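Side-chain contacts in 11R-lipoxygenase (Gersemia fruticosa, PDB 3VF1), which is a calcium-dependent, non-heme iron enzyme that probably adds molecular oxygen to polyunsaturated fatty acids: residues V468-D471 with S472-L475; L564-V567 with V568-S572; P601-K604 with G605-N608. One frame throughout, in Å; residues are numbered along the deposited sequence.

Contact 1: V468-D471 with S472-L475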
ATOM      1  N   VAL A 468     -16.609  -7.700   0.385  1.00 29.12           N
ATOM      2  CA  VAL A 468     -15.241  -8.174   0.209  1.00 32.16           C
ATOM      3  C   VAL A 468     -14.910  -9.343   1.130  1.00 32.29           C
ATOM      4  O   VAL A 468     -15.362  -9.398   2.273  1.00 30.78           O
ATOM      5  CB  VAL A 468     -14.209  -7.050   0.454  1.00 31.31           C
ATOM      6  CG1 VAL A 468     -14.066  -6.757   1.944  1.00 30.01           C
ATOM      7  CG2 VAL A 468     -12.863  -7.434  -0.137  1.00 29.83           C
ATOM      8  N   THR A 469     -14.130 -10.285   0.611  1.00 32.52           N
ATOM      9  CA  THR A 469     -13.541 -11.340   1.425  1.00 35.91           C
ATOM     10  C   THR A 469     -12.077 -11.477   1.032  1.00 34.41           C
ATOM     11  O   THR A 469     -11.637 -10.891   0.045  1.00 35.14           O
ATOM     12  CB  THR A 469     -14.248 -12.695   1.231  1.00 36.27           C
ATOM     13  OG1 THR A 469     -13.761 -13.330   0.042  1.00 39.61           O
ATOM     14  CG2 THR A 469     -15.757 -12.513   1.135  1.00 36.15           C
ATOM     15  N   PHE A 470     -11.323 -12.255   1.799  1.00 34.82           N
ATOM     16  CA  PHE A 470      -9.898 -12.416   1.533  1.00 33.35           C
ATOM     17  C   PHE A 470      -9.618 -13.355   0.360  1.00 34.89           C
ATOM     18  O   PHE A 470      -8.469 -13.508  -0.057  1.00 33.89           O
ATOM     19  CB  PHE A 470      -9.166 -12.894   2.789  1.00 37.47           C
ATOM     20  CG  PHE A 470      -8.567 -11.778   3.596  1.00 37.62           C
ATOM     21  CD1 PHE A 470      -9.340 -11.061   4.495  1.00 37.00           C
ATOM     22  CD2 PHE A 470      -7.234 -11.441   3.447  1.00 36.59           C
ATOM     23  CE1 PHE A 470      -8.790 -10.027   5.235  1.00 36.27           C
ATOM     24  CE2 PHE A 470      -6.678 -10.409   4.182  1.00 40.41           C
ATOM     25  CZ  PHE A 470      -7.458  -9.702   5.078  1.00 37.72           C
ATOM     26  N   ASP A 471     -10.661 -13.981  -0.177  1.00 35.37           N
ATOM     27  CA  ASP A 471     -10.509 -14.789  -1.382  1.00 38.39           C
ATOM     28  C   ASP A 471     -10.053 -13.913  -2.545  1.00 36.84           C
ATOM     29  O   ASP A 471      -9.330 -14.368  -3.433  1.00 33.51           O
ATOM     30  CB  ASP A 471     -11.819 -15.488  -1.746  1.00 40.82           C
ATOM     31  CG  ASP A 471     -12.181 -16.595  -0.774  1.00 49.85           C
ATOM     32  OD1 ASP A 471     -11.313 -16.992   0.034  1.00 45.35           O
ATOM     33  OD2 ASP A 471     -13.334 -17.074  -0.826  1.00 57.75           O
ATOM     34  N   SER A 472     -10.478 -12.653  -2.532  1.00 35.25           N
ATOM     35  CA  SER A 472     -10.118 -11.716  -3.588  1.00 35.58           C
ATOM     36  C   SER A 472      -8.671 -11.245  -3.449  1.00 32.43           C
ATOM     37  O   SER A 472      -8.172 -10.500  -4.293  1.00 33.53           O
ATOM     38  CB  SER A 472     -11.065 -10.512  -3.584  1.00 34.46           C
ATOM     39  OG  SER A 472     -10.924  -9.745  -2.400  1.00 32.22           O
ATOM     40  N   TYR A 473      -8.003 -11.680  -2.385  1.00 29.97           N
ATOM     41  CA  TYR A 473      -6.603 -11.332  -2.168  1.00 30.76           C
ATOM     42  C   TYR A 473      -5.667 -12.466  -2.572  1.00 29.12           C
ATOM     43  O   TYR A 473      -4.455 -12.277  -2.647  1.00 31.68           O
ATOM     44  CB  TYR A 473      -6.368 -10.940  -0.710  1.00 29.35           C
ATOM     45  CG  TYR A 473      -6.758  -9.514  -0.415  1.00 27.81           C
ATOM     46  CD1 TYR A 473      -8.072  -9.179  -0.117  1.00 30.53           C
ATOM     47  CD2 TYR A 473      -5.813  -8.497  -0.446  1.00 26.69           C
ATOM     48  CE1 TYR A 473      -8.431  -7.872   0.146  1.00 31.75           C
ATOM     49  CE2 TYR A 473      -6.164  -7.190  -0.185  1.00 25.91           C
ATOM     50  CZ  TYR A 473      -7.470  -6.885   0.112  1.00 26.13           C
ATOM     51  OH  TYR A 473      -7.815  -5.583   0.372  1.00 25.16           O
ATOM     52  N   ASP A 474      -6.230 -13.640  -2.832  1.00 29.02           N
ATOM     53  CA  ASP A 474      -5.451 -14.737  -3.390  1.00 32.71           C
ATOM     54  C   ASP A 474      -5.196 -14.433  -4.859  1.00 32.32           C
ATOM     55  O   ASP A 474      -6.015 -14.745  -5.722  1.00 31.85           O
ATOM     56  CB  ASP A 474      -6.189 -16.067  -3.236  1.00 35.07           C
ATOM     57  CG  ASP A 474      -5.338 -17.256  -3.642  1.00 37.51           C
ATOM     58  OD1 ASP A 474      -4.455 -17.093  -4.509  1.00 35.67           O
ATOM     59  OD2 ASP A 474      -5.551 -18.356  -3.092  1.00 46.41           O
ATOM     60  N   LEU A 475      -4.055 -13.811  -5.131  1.00 29.59           N
ATOM     61  CA  LEU A 475      -3.727 -13.339  -6.471  1.00 30.10           C
ATOM     62  C   LEU A 475      -3.931 -14.420  -7.524  1.00 32.11           C
ATOM     63  O   LEU A 475      -4.641 -14.217  -8.508  1.00 32.75           O
ATOM     64  CB  LEU A 475      -2.277 -12.857  -6.510  1.00 27.21           C
ATOM     65  CG  LEU A 475      -1.836 -12.157  -7.793  1.00 30.24           C
ATOM     66  CD1 LEU A 475      -2.553 -10.825  -7.945  1.00 31.01           C
ATOM     67  CD2 LEU A 475      -0.328 -11.965  -7.800  1.00 30.01           C
TER

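Contact 2: L564-V567 with V568-S572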
ATOM      1  N   LEU A 564       0.142 -14.538   5.608  1.00 28.57           N
ATOM      2  CA  LEU A 564       1.265 -13.615   5.724  1.00 29.00           C
ATOM      3  C   LEU A 564       1.779 -13.203   4.348  1.00 29.67           C
ATOM      4  O   LEU A 564       2.242 -12.079   4.161  1.00 31.25           O
ATOM      5  CB  LEU A 564       2.393 -14.245   6.540  1.00 30.51           C
ATOM      6  CG  LEU A 564       2.062 -14.532   8.007  1.00 30.03           C
ATOM      7  CD1 LEU A 564       3.202 -15.285   8.671  1.00 29.21           C
ATOM      8  CD2 LEU A 564       1.765 -13.245   8.754  1.00 28.90           C
ATOM      9  N   THR A 565       1.697 -14.118   3.386  1.00 28.67           N
ATOM     10  CA  THR A 565       2.087 -13.815   2.016  1.00 27.29           C
ATOM     11  C   THR A 565       1.200 -12.701   1.469  1.00 30.36           C
ATOM     12  O   THR A 565       1.679 -11.778   0.810  1.00 30.85           O
ATOM     13  CB  THR A 565       1.970 -15.053   1.107  1.00 28.36           C
ATOM     14  OG1 THR A 565       2.905 -16.054   1.530  1.00 32.96           O
ATOM     15  CG2 THR A 565       2.255 -14.690  -0.341  1.00 26.02           C
ATOM     16  N   VAL A 566      -0.096 -12.794   1.752  1.00 27.98           N
ATOM     17  CA  VAL A 566      -1.050 -11.772   1.341  1.00 25.84           C
ATOM     18  C   VAL A 566      -0.654 -10.404   1.881  1.00 29.32           C
ATOM     19  O   VAL A 566      -0.686  -9.411   1.156  1.00 30.71           O
ATOM     20  CB  VAL A 566      -2.477 -12.109   1.827  1.00 26.11           C
ATOM     21  CG1 VAL A 566      -3.371 -10.875   1.779  1.00 28.15           C
ATOM     22  CG2 VAL A 566      -3.072 -13.235   0.996  1.00 27.05           C
ATOM     23  N   VAL A 567      -0.280 -10.355   3.155  1.00 29.03           N
ATOM     24  CA  VAL A 567       0.057  -9.094   3.804  1.00 28.18           C
ATOM     25  C   VAL A 567       1.316  -8.475   3.203  1.00 27.45           C
ATOM     26  O   VAL A 567       1.330  -7.299   2.845  1.00 29.33           O
ATOM     27  CB  VAL A 567       0.262  -9.277   5.321  1.00 29.43           C
ATOM     28  CG1 VAL A 567       0.717  -7.973   5.960  1.00 26.41           C
ATOM     29  CG2 VAL A 567      -1.018  -9.768   5.973  1.00 26.90           C
ATOM     30  N   VAL A 568       2.375  -9.272   3.098  1.00 27.05           N
ATOM     31  CA  VAL A 568       3.647  -8.783   2.581  1.00 26.95           C
ATOM     32  C   VAL A 568       3.508  -8.329   1.130  1.00 29.91           C
ATOM     33  O   VAL A 568       4.077  -7.311   0.728  1.00 27.71           O
ATOM     34  CB  VAL A 568       4.744  -9.867   2.668  1.00 27.83           C
ATOM     35  CG1 VAL A 568       6.016  -9.402   1.968  1.00 28.39           C
ATOM     36  CG2 VAL A 568       5.032 -10.217   4.118  1.00 27.11           C
ATOM     37  N   PHE A 569       2.747  -9.085   0.347  1.00 28.21           N
ATOM     38  CA  PHE A 569       2.558  -8.772  -1.064  1.00 27.77           C
ATOM     39  C   PHE A 569       1.752  -7.491  -1.252  1.00 26.64           C
ATOM     40  O   PHE A 569       2.072  -6.671  -2.108  1.00 26.95           O
ATOM     41  CB  PHE A 569       1.856  -9.927  -1.776  1.00 27.20           C
ATOM     42  CG  PHE A 569       1.550  -9.650  -3.218  1.00 24.96           C
ATOM     43  CD1 PHE A 569       2.476  -9.944  -4.206  1.00 26.49           C
ATOM     44  CD2 PHE A 569       0.338  -9.091  -3.588  1.00 27.30           C
ATOM     45  CE1 PHE A 569       2.200  -9.688  -5.533  1.00 27.90           C
ATOM     46  CE2 PHE A 569       0.056  -8.833  -4.918  1.00 27.64           C
ATOM     47  CZ  PHE A 569       0.987  -9.132  -5.890  1.00 30.08           C
ATOM     48  N   THR A 570       0.707  -7.322  -0.449  1.00 25.62           N
ATOM     49  CA  THR A 570      -0.181  -6.171  -0.576  1.00 27.25           C
ATOM     50  C   THR A 570       0.484  -4.887  -0.086  1.00 27.86           C
ATOM     51  O   THR A 570       0.293  -3.818  -0.671  1.00 28.19           O
ATOM     52  CB  THR A 570      -1.495  -6.383   0.198  1.00 25.06           C
ATOM     53  OG1 THR A 570      -2.209  -7.491  -0.361  1.00 27.62           O
ATOM     54  CG2 THR A 570      -2.371  -5.139   0.129  1.00 26.72           C
ATOM     55  N   CYS A 571       1.259  -4.990   0.989  1.00 27.22           N
ATOM     56  CA  CYS A 571       1.915  -3.823   1.566  1.00 28.63           C
ATOM     57  C   CYS A 571       3.072  -3.335   0.696  1.00 30.57           C
ATOM     58  O   CYS A 571       3.444  -2.160   0.750  1.00 29.73           O
ATOM     59  CB  CYS A 571       2.429  -4.137   2.972  1.00 28.49           C
ATOM     60  SG  CYS A 571       1.136  -4.412   4.202  1.00 37.08           S
ATOM     61  N   SER A 572       3.640  -4.234  -0.102  1.00 27.59           N
ATOM     62  CA  SER A 572       4.782  -3.885  -0.940  1.00 28.46           C
ATOM     63  C   SER A 572       4.411  -3.770  -2.419  1.00 26.41           C
ATOM     64  O   SER A 572       4.344  -2.667  -2.962  1.00 26.83           O
ATOM     65  CB  SER A 572       5.916  -4.900  -0.753  1.00 27.84           C
ATOM     66  OG  SER A 572       5.504  -6.213  -1.094  1.00 28.69           O
TER

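Contact 3: P601-K604 with G605-N608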
ATOM      1  N   PRO A 601     -23.584  12.650 -22.858  1.00 38.87           N
ATOM      2  CA  PRO A 601     -24.454  12.928 -24.004  1.00 38.93           C
ATOM      3  C   PRO A 601     -25.675  12.018 -24.015  1.00 40.83           C
ATOM      4  O   PRO A 601     -25.601  10.886 -23.537  1.00 43.94           O
ATOM      5  CB  PRO A 601     -23.554  12.629 -25.205  1.00 41.73           C
ATOM      6  CG  PRO A 601     -22.574  11.633 -24.701  1.00 40.32           C
ATOM      7  CD  PRO A 601     -22.328  11.993 -23.264  1.00 38.77           C
ATOM      8  N   THR A 602     -26.787  12.514 -24.545  1.00 45.58           N
ATOM      9  CA  THR A 602     -28.006  11.721 -24.643  1.00 49.67           C
ATOM     10  C   THR A 602     -28.312  11.359 -26.095  1.00 49.19           C
ATOM     11  O   THR A 602     -29.176  10.525 -26.363  1.00 51.77           O
ATOM     12  CB  THR A 602     -29.212  12.474 -24.052  1.00 52.65           C
ATOM     13  OG1 THR A 602     -29.313  13.770 -24.656  1.00 55.43           O
ATOM     14  CG2 THR A 602     -29.064  12.628 -22.545  1.00 50.09           C
ATOM     15  N   GLU A 603     -27.597  11.986 -27.024  1.00 45.17           N
ATOM     16  CA  GLU A 603     -27.815  11.754 -28.446  1.00 48.31           C
ATOM     17  C   GLU A 603     -26.495  11.550 -29.182  1.00 42.82           C
ATOM     18  O   GLU A 603     -25.429  11.905 -28.681  1.00 41.69           O
ATOM     19  CB  GLU A 603     -28.561  12.936 -29.066  1.00 54.22           C
ATOM     20  CG  GLU A 603     -29.989  13.105 -28.578  1.00 61.76           C
ATOM     21  CD  GLU A 603     -30.685  14.291 -29.219  1.00 72.81           C
ATOM     22  OE1 GLU A 603     -30.073  15.379 -29.279  1.00 70.01           O
ATOM     23  OE2 GLU A 603     -31.840  14.135 -29.669  1.00 73.98           O
ATOM     24  N   LYS A 604     -26.580  10.981 -30.380  1.00 41.25           N
ATOM     25  CA  LYS A 604     -25.409  10.797 -31.226  1.00 41.17           C
ATOM     26  C   LYS A 604     -25.086  12.089 -31.971  1.00 42.46           C
ATOM     27  O   LYS A 604     -25.938  12.963 -32.113  1.00 44.66           O
ATOM     28  CB  LYS A 604     -25.655   9.680 -32.243  1.00 44.21           C
ATOM     29  CG  LYS A 604     -26.099   8.353 -31.646  1.00 45.18           C
ATOM     30  CD  LYS A 604     -25.028   7.742 -30.767  1.00 46.00           C
ATOM     31  CE  LYS A 604     -25.311   6.266 -30.506  1.00 45.43           C
ATOM     32  NZ  LYS A 604     -25.051   5.390 -31.680  1.00 50.09           N
ATOM     33  N   GLY A 605     -23.848  12.200 -32.442  1.00 43.49           N
ATOM     34  CA  GLY A 605     -23.444  13.295 -33.308  1.00 39.05           C
ATOM     35  C   GLY A 605     -23.294  14.651 -32.641  1.00 38.18           C
ATOM     36  O   GLY A 605     -23.051  15.650 -33.320  1.00 39.32           O
ATOM     37  N   LYS A 606     -23.425  14.700 -31.320  1.00 38.49           N
ATOM     38  CA  LYS A 606     -23.357  15.972 -30.604  1.00 40.99           C
ATOM     39  C   LYS A 606     -21.941  16.313 -30.142  1.00 42.47           C
ATOM     40  O   LYS A 606     -21.667  17.454 -29.768  1.00 44.08           O
ATOM     41  CB  LYS A 606     -24.294  15.953 -29.393  1.00 49.31           C
ATOM     42  CG  LYS A 606     -25.761  15.735 -29.739  1.00 53.57           C
ATOM     43  CD  LYS A 606     -26.270  16.803 -30.696  1.00 60.08           C
ATOM     44  CE  LYS A 606     -27.760  16.658 -30.953  1.00 69.95           C
ATOM     45  NZ  LYS A 606     -28.250  17.642 -31.958  1.00 71.05           N
ATOM     46  N   SER A 607     -21.042  15.333 -30.173  1.00 41.09           N
ATOM     47  CA  SER A 607     -19.706  15.516 -29.611  1.00 36.43           C
ATOM     48  C   SER A 607     -18.732  16.202 -30.564  1.00 36.63           C
ATOM     49  O   SER A 607     -18.749  15.975 -31.775  1.00 35.39           O
ATOM     50  CB  SER A 607     -19.118  14.174 -29.172  1.00 35.33           C
ATOM     51  OG  SER A 607     -19.937  13.552 -28.196  1.00 43.22           O
ATOM     52  N   ASN A 608     -17.880  17.041 -29.987  1.00 33.81           N
ATOM     53  CA  ASN A 608     -16.786  17.672 -30.706  1.00 33.69           C
ATOM     54  C   ASN A 608     -15.744  18.143 -29.698  1.00 33.13           C
ATOM     55  O   ASN A 608     -15.904  17.939 -28.494  1.00 33.75           O
ATOM     56  CB  ASN A 608     -17.286  18.840 -31.558  1.00 33.64           C
ATOM     57  CG  ASN A 608     -17.930  19.932 -30.731  1.00 37.09           C
ATOM     58  OD1 ASN A 608     -17.256  20.636 -29.979  1.00 39.21           O
ATOM     59  ND2 ASN A 608     -19.240  20.089 -30.878  1.00 38.15           N
TER
HETATM   60  O   HOH W   1     -23.254  12.985 -28.473  1.00 41.93           O

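Contact 1: V468-D471 with S472-L475
Ser472 reaches back to the carbonyl of Thr469. Its OG donates to Thr469 O at 2.8 Å, arriving almost straight in line with the C=O (172°), while the backbone Ser472 N adds a weak bond to the same oxygen. OG stands between its own N and carbonyl carbon (chi1 66°), which turns it back toward Thr469 O, and it is also hydrogen-bonded to Arg395 NH2. With an alanine in place of Ser472, Thr469 O would probably keep just the weak backbone bond of the two that come from this position, and Arg395 NH2 would lose a partner. Thr469 OG1 accepts from Asp471 N, an ST turn that opens the bend. Two further i to i+3 bonds, Tyr473 N to Phe470 O at 3.0 Å and Asp474 N to Asp471 O at 3.2 Å, make it a short 3-10 turn.

The rings come next. Phe470 and Tyr473 meet obliquely, centroids 5.2 Å apart. Thr469 O lies in the plane of the Tyr473 ring, 4.0 Å from its CD1, and Val468 CG2 is at the ring edge, 4.5 Å from Tyr473 CE1.

Tyr473 OH bonds to Arg395 O on helix 369-410, its ring packs on helix 557-579, and Asp474 N-caps helix 475-481, whose Leu475 meets helix 491-514.

Contact 2: L564-V567 with V568-S572
Val566 O is gripped twice by Thr570. The side-chain OG1 donates to it at 2.9 Å and the backbone N at 3.0 Å, and the two donors come in from opposite faces of the carbonyl plane, each tilted 28° from it. The hydroxyl lies beside its own backbone N (chi1 -63°), which aims it one turn back instead of outward. Ser572 does much the same to Val568, its OG meeting Val568 O at 2.6 Å, where the backbone bond from Ser572 N is weak; a wider pi-type turn runs through residues 570-572.

The remaining backbone bonds are regular i to i+4 helix bonds: Val568 N to Leu564 O, Phe569 N to Thr565 O, and Cys571 N to Val567 O. Thr565 follows the same habit as Thr570, its OG1 being bonded to Val561 O.

Outside these bonds the side chains pack along the helix. Val566 and Thr570 run side by side, with CG1 of the valine 4.2 Å from OG1 of the threonine. Val567 CG1 touches Cys571 SG at 4.0 Å, and Val568 CG2 rests 3.4 Å from Leu564 O. Farther out, Phe569 meets Trp500 of helix 491-514 edge-to-face, Leu564 and Val568 press on helix 416-425, and Val567 and Cys571 lean on helix 369-410.

The same helix runs on to His575 and Asn579, two ligands of the iron, and the side chain of Thr570 is about 6 Å from that of His575. The chemistry is that of a helix buried on several sides: its hydroxyls are spent on the helix's own carbonyls, so methyls, sulfur and an aromatic ring can meet the neighbouring helices.

Contact 3: P601-K604 with G605-N608
Glu603 lays its carboxylate against the far end of Lys606: OE1 comes within 3.1 Å of CE, while the ammonium NZ is 4.0 Å from OE1, so the salt bridge is a long one. The two side chains cross obliquely, and farther in Glu603 CB lies 4.0 Å from Lys606 CG. A bend at chi2 of Lys606 (-58°) carries its straight outer chain across to the glutamate, which itself is extended as far as its carboxylate.

Between the two residues the backbone turns through Lys604 and Gly605. Lys606 N makes a weak bond to a water that lies close to Glu603 O. Gly605 has a positive phi (73°), and a side chain there would run into Lys604 O.

Lys604 faces another way, forming a salt bridge with Asp367 and a cation-pi contact with Trp362, while Asp371 accepts from the backbone N of Gly605 and of Ser607. Asn608 then N-caps helix 609-615 through a bond to Val611 N. Glycine at the third of four positions gives a bend resembling a type II beta turn, with a water standing between Glu603 O and Lys606 N where the direct bond would be, in a surface loop far from the iron.

In the fold
All three contacts belong to the lipoxygenase part of the chain and come in series along it. Contacts 1 and 2 are neighbours, their centres 12 Å apart: the loop before helix 475-481 lies against helix 557-579, with Leu475 CD2 3.7 Å from Phe569 CZ and Tyr473 CD2 3.7 Å from Thr570 OG1. Helix 369-410, which carries the iron ligands His392 and His397, borders both, so a loop and a helix meet in the interior with the side chains of Thr570 and Tyr473 about 10 and 13 Å from the iron. Contact 3 is remote, about 40 Å from contact 1 and 46 Å from contact 2 between centres, in a surface loop against the beginning of that same long helix.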